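Local coordinates for protein alpha-L-arabinosidase (Xanthomonas axonopodis pv. citri, PDB 6D25) that probably hydrolyses terminal alpha-L-arabinofuranosyl side groups from arabinoxylans, including those on internally di-substituted xylose units, as a trimeric GH51 arabinofuranosidase, at residues Met140-Gly154 and Arg188-Asn201. Numbering follows the deposited sequence.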
loop_
_atom_site.group_PDB
_atom_site.type_symbol
_atom_site.label_atom_id
_atom_site.label_comp_id
_atom_site.label_asym_id
_atom_site.label_seq_id
_atom_site.Cartn_x
_atom_site.Cartn_y
_atom_site.Cartn_z
ATOM N N MET A 140 -1.746 -6.094 27.842
ATOM C CA MET A 140 -0.461 -5.646 28.368
ATOM C C MET A 140 -0.423 -5.773 29.895
ATOM O O MET A 140 0.624 -6.171 30.466
ATOM C CB MET A 140 -0.146 -4.211 27.927
ATOM C CG MET A 140 0.091 -4.087 26.444
ATOM S SD MET A 140 1.431 -5.156 25.812
ATOM C CE MET A 140 2.817 -4.282 26.520
ATOM N N ASP A 141 -1.515 -5.466 30.571
ATOM C CA ASP A 141 -1.556 -5.608 32.025
ATOM C C ASP A 141 -1.528 -7.099 32.400
ATOM O O ASP A 141 -1.001 -7.454 33.455
ATOM C CB ASP A 141 -2.765 -4.886 32.625
ATOM C CG ASP A 141 -2.675 -3.368 32.569
ATOM O OD1 ASP A 141 -1.543 -2.829 32.414
ATOM O OD2 ASP A 141 -3.749 -2.742 32.651
ATOM N N PHE A 142 -2.048 -7.959 31.568
ATOM C CA PHE A 142 -1.931 -9.428 31.784
ATOM C C PHE A 142 -0.454 -9.848 31.719
ATOM O O PHE A 142 -0.010 -10.630 32.596
ATOM C CB PHE A 142 -2.756 -10.184 30.744
ATOM C CG PHE A 142 -2.710 -11.688 30.828
ATOM C CD1 PHE A 142 -3.334 -12.338 31.870
ATOM C CD2 PHE A 142 -2.085 -12.442 29.845
ATOM C CE1 PHE A 142 -3.358 -13.719 31.932
ATOM C CE2 PHE A 142 -2.141 -13.838 29.894
ATOM C CZ PHE A 142 -2.744 -14.463 30.950
ATOM N N THR A 143 0.299 -9.332 30.752
ATOM C CA THR A 143 1.727 -9.679 30.689
ATOM C C THR A 143 2.431 -9.243 31.976
ATOM O O THR A 143 3.264 -10.005 32.490
ATOM C CB THR A 143 2.455 -9.136 29.449
ATOM O OG1 THR A 143 2.507 -7.703 29.481
ATOM C CG2 THR A 143 1.803 -9.631 28.167
ATOM N N GLU A 144 2.090 -8.072 32.520
ATOM C CA GLU A 144 2.735 -7.619 33.749
ATOM C C GLU A 144 2.323 -8.505 34.927
ATOM O O GLU A 144 3.168 -8.803 35.762
ATOM C CB GLU A 144 2.448 -6.147 34.036
ATOM C CG GLU A 144 3.184 -5.248 33.067
ATOM C CD GLU A 144 3.371 -3.817 33.482
ATOM O OE1 GLU A 144 2.729 -3.399 34.511
ATOM O OE2 GLU A 144 4.111 -3.099 32.765
ATOM N N LEU A 145 1.059 -8.941 34.974
ATOM C CA LEU A 145 0.617 -9.806 36.058
ATOM C C LEU A 145 1.405 -11.124 36.031
ATOM O O LEU A 145 1.722 -11.656 37.067
ATOM C CB LEU A 145 -0.888 -10.069 35.919
ATOM C CG LEU A 145 -1.549 -10.861 37.056
ATOM C CD1 LEU A 145 -1.469 -10.126 38.388
ATOM C CD2 LEU A 145 -3.005 -11.129 36.744
ATOM N N LEU A 146 1.687 -11.662 34.837
ATOM C CA LEU A 146 2.451 -12.902 34.714
ATOM C C LEU A 146 3.946 -12.667 34.909
ATOM O O LEU A 146 4.657 -13.645 35.039
ATOM C CB LEU A 146 2.284 -13.529 33.330
ATOM C CG LEU A 146 0.891 -14.076 32.970
ATOM C CD1 LEU A 146 0.925 -14.833 31.661
ATOM C CD2 LEU A 146 0.301 -14.952 34.014
ATOM N N GLY A 147 4.431 -11.431 34.796
ATOM C CA GLY A 147 5.867 -11.158 34.754
ATOM C C GLY A 147 6.482 -11.608 33.433
ATOM O O GLY A 147 7.670 -11.947 33.403
ATOM N N THR A 148 5.718 -11.591 32.337
ATOM C CA THR A 148 6.188 -12.056 31.005
ATOM C C THR A 148 6.360 -10.865 30.049
ATOM O O THR A 148 5.924 -9.728 30.348
ATOM C CB THR A 148 5.229 -13.112 30.432
ATOM O OG1 THR A 148 5.936 -13.833 29.420
ATOM C CG2 THR A 148 3.966 -12.517 29.827
ATOM N N GLN A 149 7.014 -11.117 28.923
ATOM C CA GLN A 149 7.236 -10.086 27.907
ATOM C C GLN A 149 6.109 -10.115 26.871
ATOM O O GLN A 149 5.611 -11.183 26.508
ATOM C CB GLN A 149 8.600 -10.276 27.246
ATOM C CG GLN A 149 9.774 -9.945 28.171
ATOM C CD GLN A 149 11.090 -10.105 27.435
ATOM O OE1 GLN A 149 11.311 -11.077 26.710
ATOM N NE2 GLN A 149 11.946 -9.105 27.523
ATOM N N ALA A 150 5.755 -8.942 26.348
ATOM C CA ALA A 150 4.774 -8.808 25.280
ATOM C C ALA A 150 5.488 -8.935 23.929
ATOM O O ALA A 150 6.490 -8.245 23.677
ATOM C CB ALA A 150 4.111 -7.451 25.380
ATOM N N TYR A 151 4.964 -9.791 23.059
ATOM C CA TYR A 151 5.331 -9.875 21.686
ATOM C C TYR A 151 4.095 -9.453 20.873
ATOM O O TYR A 151 3.150 -10.227 20.719
ATOM C CB TYR A 151 5.841 -11.288 21.412
ATOM C CG TYR A 151 6.180 -11.644 19.980
ATOM C CD1 TYR A 151 6.116 -10.737 18.943
ATOM C CD2 TYR A 151 6.622 -12.929 19.698
ATOM C CE1 TYR A 151 6.453 -11.118 17.654
ATOM C CE2 TYR A 151 6.967 -13.317 18.406
ATOM C CZ TYR A 151 6.881 -12.411 17.377
ATOM O OH TYR A 151 7.188 -12.796 16.107
ATOM N N ILE A 152 4.073 -8.213 20.404
ATOM C CA ILE A 152 2.896 -7.639 19.767
ATOM C C ILE A 152 2.957 -7.933 18.278
ATOM O O ILE A 152 3.972 -7.659 17.668
ATOM C CB ILE A 152 2.832 -6.118 20.016
ATOM C CG1 ILE A 152 2.654 -5.800 21.495
ATOM C CG2 ILE A 152 1.738 -5.461 19.153
ATOM C CD1 ILE A 152 1.331 -6.255 22.052
ATOM N N ALA A 153 1.859 -8.413 17.707
ATOM C CA ALA A 153 1.734 -8.692 16.264
ATOM C C ALA A 153 0.979 -7.539 15.607
ATOM O O ALA A 153 -0.207 -7.340 15.873
ATOM C CB ALA A 153 1.045 -10.005 16.024
ATOM N N GLY A 154 1.694 -6.771 14.780
ATOM C CA GLY A 154 1.115 -5.586 14.124
ATOM C C GLY A 154 0.483 -5.890 12.769
ATOM O O GLY A 154 0.814 -6.884 12.070
ATOM N N ARG A 188 -3.485 3.750 32.268
ATOM C CA ARG A 188 -2.089 3.320 32.363
ATOM C C ARG A 188 -1.160 4.541 32.252
ATOM O O ARG A 188 -0.899 5.085 31.169
ATOM C CB ARG A 188 -1.785 2.309 31.253
ATOM C CG ARG A 188 -0.336 1.885 31.207
ATOM C CD ARG A 188 0.075 1.046 32.411
ATOM N NE ARG A 188 1.531 0.836 32.360
ATOM C CZ ARG A 188 2.193 -0.142 32.969
ATOM N NH1 ARG A 188 1.547 -1.057 33.662
ATOM N NH2 ARG A 188 3.497 -0.234 32.812
ATOM N N ASP A 189 -0.627 4.962 33.374
ATOM C CA ASP A 189 0.184 6.176 33.435
ATOM C C ASP A 189 1.543 5.935 32.763
ATOM O O ASP A 189 1.934 6.683 31.864
ATOM C CB ASP A 189 0.306 6.677 34.875
ATOM C CG ASP A 189 1.188 7.915 35.021
ATOM O OD1 ASP A 189 1.135 8.817 34.173
ATOM O OD2 ASP A 189 1.924 7.953 35.988
ATOM N N ALA A 190 2.272 4.932 33.236
ATOM C CA ALA A 190 3.625 4.683 32.709
ATOM C C ALA A 190 3.516 3.912 31.390
ATOM O O ALA A 190 2.586 3.162 31.182
ATOM C CB ALA A 190 4.446 3.899 33.726
ATOM N N PRO A 191 4.497 4.080 30.522
ATOM C CA PRO A 191 4.585 3.200 29.365
ATOM C C PRO A 191 4.658 1.715 29.777
ATOM O O PRO A 191 5.110 1.402 30.875
ATOM C CB PRO A 191 5.929 3.537 28.697
ATOM C CG PRO A 191 6.305 4.872 29.223
ATOM C CD PRO A 191 5.636 5.001 30.585
ATOM N N TRP A 192 4.224 0.839 28.899
ATOM C CA TRP A 192 4.549 -0.566 28.995
ATOM C C TRP A 192 5.846 -0.830 28.214
ATOM O O TRP A 192 6.260 -0.050 27.363
ATOM C CB TRP A 192 3.458 -1.440 28.381
ATOM C CG TRP A 192 2.117 -1.455 29.048
ATOM C CD1 TRP A 192 1.758 -2.141 30.170
ATOM C CD2 TRP A 192 0.921 -0.843 28.543
ATOM N NE1 TRP A 192 0.428 -1.966 30.409
ATOM C CE2 TRP A 192 -0.124 -1.196 29.414
ATOM C CE3 TRP A 192 0.625 -0.070 27.423
ATOM C CZ2 TRP A 192 -1.440 -0.777 29.215
ATOM C CZ3 TRP A 192 -0.669 0.363 27.235
ATOM C CH2 TRP A 192 -1.693 0.002 28.115
ATOM N N GLN A 193 6.447 -1.971 28.477
ATOM C CA GLN A 193 7.544 -2.481 27.685
ATOM C C GLN A 193 6.981 -3.319 26.538
ATOM O O GLN A 193 6.144 -4.208 26.759
ATOM C CB GLN A 193 8.473 -3.346 28.554
ATOM C CG GLN A 193 9.038 -2.617 29.766
ATOM C CD GLN A 193 9.945 -1.465 29.392
ATOM O OE1 GLN A 193 10.922 -1.657 28.668
ATOM N NE2 GLN A 193 9.617 -0.281 29.868
ATOM N N VAL A 194 7.453 -3.016 25.330
ATOM C CA VAL A 194 7.121 -3.757 24.123
ATOM C C VAL A 194 8.422 -4.240 23.470
ATOM O O VAL A 194 8.935 -3.624 22.526
ATOM C CB VAL A 194 6.262 -2.925 23.149
ATOM C CG1 VAL A 194 5.891 -3.753 21.927
ATOM C CG2 VAL A 194 4.994 -2.398 23.827
ATOM N N PRO A 195 8.938 -5.362 23.954
ATOM C CA PRO A 195 10.269 -5.746 23.519
ATOM C C PRO A 195 10.322 -6.381 22.122
ATOM O O PRO A 195 11.384 -6.306 21.486
ATOM C CB PRO A 195 10.778 -6.736 24.564
ATOM C CG PRO A 195 9.495 -7.294 25.151
ATOM C CD PRO A 195 8.561 -6.082 25.177
ATOM N N TYR A 196 9.221 -6.968 21.649
ATOM C CA TYR A 196 9.153 -7.614 20.353
ATOM C C TYR A 196 7.907 -7.133 19.621
ATOM O O TYR A 196 6.829 -7.069 20.201
ATOM C CB TYR A 196 9.121 -9.140 20.478
ATOM C CG TYR A 196 10.083 -9.705 21.497
ATOM C CD1 TYR A 196 11.444 -9.775 21.250
ATOM C CD2 TYR A 196 9.632 -10.153 22.710
ATOM C CE1 TYR A 196 12.338 -10.267 22.196
ATOM C CE2 TYR A 196 10.498 -10.678 23.654
ATOM C CZ TYR A 196 11.863 -10.728 23.412
ATOM O OH TYR A 196 12.703 -11.185 24.396
ATOM N N PHE A 197 8.069 -6.838 18.350
ATOM C CA PHE A 197 6.975 -6.323 17.529
ATOM C C PHE A 197 7.047 -7.004 16.154
ATOM O O PHE A 197 8.054 -6.852 15.431
ATOM C CB PHE A 197 7.078 -4.802 17.371
ATOM C CG PHE A 197 5.806 -4.158 16.898
ATOM C CD1 PHE A 197 5.424 -4.236 15.583
ATOM C CD2 PHE A 197 4.973 -3.515 17.796
ATOM C CE1 PHE A 197 4.242 -3.648 15.143
ATOM C CE2 PHE A 197 3.772 -2.951 17.387
ATOM C CZ PHE A 197 3.400 -3.046 16.069
ATOM N N GLY A 198 6.026 -7.792 15.851
ATOM C CA GLY A 198 5.906 -8.495 14.554
ATOM C C GLY A 198 5.348 -7.580 13.477
ATOM O O GLY A 198 4.274 -6.979 13.633
ATOM N N VAL A 199 6.067 -7.458 12.392
ATOM C CA VAL A 199 5.677 -6.567 11.297
ATOM C C VAL A 199 5.038 -7.396 10.191
ATOM O O VAL A 199 5.627 -7.600 9.116
ATOM C CB VAL A 199 6.851 -5.707 10.821
ATOM C CG1 VAL A 199 6.397 -4.659 9.835
ATOM C CG2 VAL A 199 7.545 -5.027 11.984
ATOM N N GLY A 200 3.816 -7.838 10.482
ATOM C CA GLY A 200 3.025 -8.692 9.571
ATOM C C GLY A 200 3.123 -10.145 9.937
ATOM O O GLY A 200 4.132 -10.582 10.475
ATOM N N ASN A 201 2.053 -10.885 9.676
ATOM C CA ASN A 201 1.916 -12.312 10.057
ATOM C C ASN A 201 1.449 -13.105 8.812
ATOM O O ASN A 201 0.549 -12.740 8.133
ATOM C CB ASN A 201 0.949 -12.443 11.230
ATOM C CG ASN A 201 1.223 -11.444 12.351
ATOM O OD1 ASN A 201 2.086 -11.713 13.225
ATOM N ND2 ASN A 201 0.652 -10.216 12.253
HETATM O O HOH W 1 -1.239 -1.169 34.383
HETATM O O HOH W 2 5.279 -3.811 30.429
HETATM O O HOH W 3 6.555 -6.675 27.968
#
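Backbone hydrogen bonds join Ile152 to Tyr196 and Gly198, and Gly154 to Gly198: Ile152 N reaches Tyr196 O at 3.0 Å, Gly198 N reaches Ile152 O at 2.7 Å, and Gly154 N reaches Gly198 O. On one face of this pairing, Ile152 CG2 packs on Phe197 CE2 (3.7 Å); on the other, Tyr151 CD1 touches Tyr196 CB. The strands, 149-154 and 196-199, run parallel at 19° as neighbours in the eight-stranded parallel sheet of the (beta/alpha)8 barrel of GH51 enzymes, and helix 161-172, part of the connection between them, packs on Ile152 and Phe197. At the N-terminal ends of the strands, Tyr196 OH donates to Gln149 OE1 (2.7 Å), the amide nearly perpendicular to the ring.

Before strand 196-199 the chain meets helix 136-146 through Trp192 and Arg188. Trp192 is sandwiched: Met140 CB makes a CH-pi contact 3.3 Å from the centroid of its five-membered ring, while Arg188 CG lies over the opposite face. One hydrogen bond helps to fix the indole's rotation: NE1 donates in the ring plane to Asp141 OD1 (2.9 Å), which it meets from above the carboxylate plane. Arg188, bent at chi2 (68°), lays its guanidinium against Trp192 CD1 and sends NH1 to Glu144 OE1 (2.8 Å) in a salt bridge, while Ala190 O and Pro191 O hold its NE and NH2.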